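Local structure of glutamate--tRNA ligase (Elizabethkingia anophelis, 6B1Z) at residues D45-I50 against A88-S93. The protein probably catalyses the ATP-dependent attachment of glutamate to its tRNA, as a class I aminoacyl-tRNA synthetase. Residues are numbered along the deposited sequence; the frame is centred on the assembly and turned at random.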
loop_
_atom_site.group_PDB
_atom_site.type_symbol
_atom_site.label_atom_id
_atom_site.label_comp_id
_atom_site.label_asym_id
_atom_site.label_seq_id
_atom_site.Cartn_x
_atom_site.Cartn_y
_atom_site.Cartn_z
ATOM N N ASP A 45 -4.293 -9.886 -19.715
ATOM C CA ASP A 45 -5.482 -9.613 -18.911
ATOM C C ASP A 45 -5.177 -9.626 -17.419
ATOM O O ASP A 45 -4.425 -10.479 -16.933
ATOM C CB ASP A 45 -6.574 -10.649 -19.193
ATOM C CG ASP A 45 -6.866 -10.811 -20.673
ATOM O OD1 ASP A 45 -6.921 -9.782 -21.383
ATOM O OD2 ASP A 45 -7.055 -11.963 -21.131
ATOM N N PHE A 46 -5.803 -8.704 -16.689
ATOM C CA PHE A 46 -5.654 -8.560 -15.245
ATOM C C PHE A 46 -7.004 -8.872 -14.604
ATOM O O PHE A 46 -7.982 -8.153 -14.837
ATOM C CB PHE A 46 -5.158 -7.142 -14.924
ATOM C CG PHE A 46 -5.131 -6.779 -13.454
ATOM C CD1 PHE A 46 -4.461 -7.561 -12.533
ATOM C CD2 PHE A 46 -5.703 -5.579 -13.022
ATOM C CE1 PHE A 46 -4.414 -7.197 -11.183
ATOM C CE2 PHE A 46 -5.655 -5.215 -11.676
ATOM C CZ PHE A 46 -5.004 -6.022 -10.766
ATOM N N ILE A 47 -7.058 -9.951 -13.830
ATOM C CA ILE A 47 -8.286 -10.486 -13.248
ATOM C C ILE A 47 -8.282 -10.192 -11.754
ATOM O O ILE A 47 -7.249 -10.333 -11.090
ATOM C CB ILE A 47 -8.394 -12.010 -13.499
ATOM C CG1 ILE A 47 -8.769 -12.325 -14.951
ATOM C CG2 ILE A 47 -9.424 -12.673 -12.561
ATOM C CD1 ILE A 47 -7.679 -12.165 -15.966
ATOM N N LEU A 48 -9.433 -9.786 -11.215
ATOM C CA LEU A 48 -9.629 -9.714 -9.768
ATOM C C LEU A 48 -10.556 -10.847 -9.355
ATOM O O LEU A 48 -11.697 -10.924 -9.834
ATOM C CB LEU A 48 -10.228 -8.363 -9.353
ATOM C CG LEU A 48 -10.611 -8.257 -7.870
ATOM C CD1 LEU A 48 -9.374 -8.291 -6.957
ATOM C CD2 LEU A 48 -11.382 -6.950 -7.650
ATOM N N ARG A 49 -10.063 -11.741 -8.497
ATOM C CA ARG A 49 -10.852 -12.842 -7.969
ATOM C C ARG A 49 -10.951 -12.675 -6.460
ATOM O O ARG A 49 -9.928 -12.585 -5.767
ATOM C CB ARG A 49 -10.241 -14.197 -8.343
ATOM C CG ARG A 49 -11.130 -15.373 -7.945
ATOM C CD ARG A 49 -10.628 -16.711 -8.493
ATOM N NE ARG A 49 -9.376 -17.116 -7.844
ATOM C CZ ARG A 49 -8.280 -17.512 -8.485
ATOM N NH1 ARG A 49 -8.246 -17.577 -9.809
ATOM N NH2 ARG A 49 -7.217 -17.877 -7.790
ATOM N N ILE A 50 -12.173 -12.602 -5.955
ATOM C CA ILE A 50 -12.409 -12.372 -4.535
ATOM C C ILE A 50 -12.386 -13.713 -3.810
ATOM O O ILE A 50 -13.137 -14.642 -4.139
ATOM C CB ILE A 50 -13.730 -11.623 -4.306
ATOM C CG1 ILE A 50 -13.660 -10.233 -4.945
ATOM C CG2 ILE A 50 -14.056 -11.552 -2.802
ATOM C CD1 ILE A 50 -12.542 -9.341 -4.431
ATOM N N ALA A 88 -16.819 -15.805 -15.075
ATOM C CA ALA A 88 -17.593 -15.522 -13.885
ATOM C C ALA A 88 -18.233 -16.809 -13.360
ATOM O O ALA A 88 -18.524 -17.726 -14.134
ATOM C CB ALA A 88 -18.663 -14.480 -14.204
ATOM N N PRO A 89 -18.505 -16.895 -12.040
ATOM C CA PRO A 89 -18.347 -15.851 -11.017
ATOM C C PRO A 89 -16.906 -15.592 -10.609
ATOM O O PRO A 89 -16.097 -16.514 -10.502
ATOM C CB PRO A 89 -19.127 -16.405 -9.816
ATOM C CG PRO A 89 -20.028 -17.470 -10.382
ATOM C CD PRO A 89 -19.231 -18.065 -11.512
ATOM N N TYR A 90 -16.599 -14.324 -10.360
ATOM C CA TYR A 90 -15.278 -13.953 -9.871
ATOM C C TYR A 90 -15.236 -13.839 -8.353
ATOM O O TYR A 90 -14.250 -13.328 -7.814
ATOM C CB TYR A 90 -14.808 -12.647 -10.539
ATOM C CG TYR A 90 -14.525 -12.871 -12.008
ATOM C CD1 TYR A 90 -13.305 -13.387 -12.422
ATOM C CD2 TYR A 90 -15.508 -12.612 -12.978
ATOM C CE1 TYR A 90 -13.051 -13.637 -13.767
ATOM C CE2 TYR A 90 -15.265 -12.858 -14.326
ATOM C CZ TYR A 90 -14.033 -13.356 -14.711
ATOM O OH TYR A 90 -13.778 -13.612 -16.035
ATOM N N ARG A 91 -16.269 -14.311 -7.656
ATOM C CA ARG A 91 -16.213 -14.538 -6.212
ATOM C C ARG A 91 -16.238 -16.034 -5.956
ATOM O O ARG A 91 -17.109 -16.743 -6.470
ATOM C CB ARG A 91 -17.384 -13.889 -5.478
ATOM C CG ARG A 91 -17.515 -12.408 -5.663
ATOM C CD ARG A 91 -18.658 -11.909 -4.810
ATOM N NE ARG A 91 -18.838 -10.463 -4.928
ATOM C CZ ARG A 91 -19.970 -9.883 -5.301
ATOM N NH1 ARG A 91 -21.044 -10.622 -5.573
ATOM N NH2 ARG A 91 -20.056 -8.551 -5.375
ATOM N N GLN A 92 -15.287 -16.515 -5.153
ATOM C CA GLN A 92 -15.183 -17.956 -4.939
ATOM C C GLN A 92 -16.385 -18.512 -4.182
ATOM O O GLN A 92 -16.754 -19.684 -4.383
ATOM C CB GLN A 92 -13.870 -18.262 -4.219
ATOM C CG GLN A 92 -12.660 -17.999 -5.123
ATOM C CD GLN A 92 -11.360 -18.509 -4.548
ATOM O OE1 GLN A 92 -11.037 -18.257 -3.389
ATOM N NE2 GLN A 92 -10.595 -19.206 -5.368
ATOM N N SER A 93 -17.036 -17.698 -3.337
ATOM C CA SER A 93 -18.234 -18.160 -2.632
ATOM C C SER A 93 -19.359 -18.549 -3.586
ATOM O O SER A 93 -20.291 -19.251 -3.180
ATOM C CB SER A 93 -18.743 -17.093 -1.659
ATOM O OG SER A 93 -19.182 -15.919 -2.331
#
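The carbonyl O of Tyr90 accepts a hydrogen bond from Ile50 N, with N 2.9 Å from Tyr90 O and a nearly straight N-H...O angle of 166°. The CA-H of Arg49 also approaches this oxygen, with CA 3.4 Å from Tyr90 O. A second backbone bond runs the other way, from Gln92 N to Ile50 O at 3.0 Å. Together the two bonds flank Arg91 and make a single parallel beta bridge between Ile50 and Arg91. The bridge lies in the class I catalytic domain, just past strand 45-48, which pairs in parallel with strand 13-16. It ties the end of that strand to the loop leading into helix 96-106.

Beside the bridge, the Tyr90 ring lies next to Ile47. CG2 of Ile47 meets CE1 of Tyr90 at 3.9 Å, and the two side chains cross at about a right angle. In Ile47 this methyl is anti to the backbone N, which places it against the ring. Tyr90 CB sits 3.6 Å from Leu48 O, a buried oxygen with no polar partner in the model. The ring's hydroxyl is hydrogen-bonded to Glu79.

Arg49 and Gln92 lie close together, with guanidinium and amide planes only 18° apart. Both groups are held by acids. Asp218 and Glu51 form salt bridges with Arg49, while Asp217 accepts a hydrogen bond from Gln92 NE2. Arg91 turns to Glu63 and Glu94. The Arg49 chain bends at chi3 (69°), and its NE comes to 3.5 Å from Gln92 NE2, a meeting of two donors without a hydrogen bond.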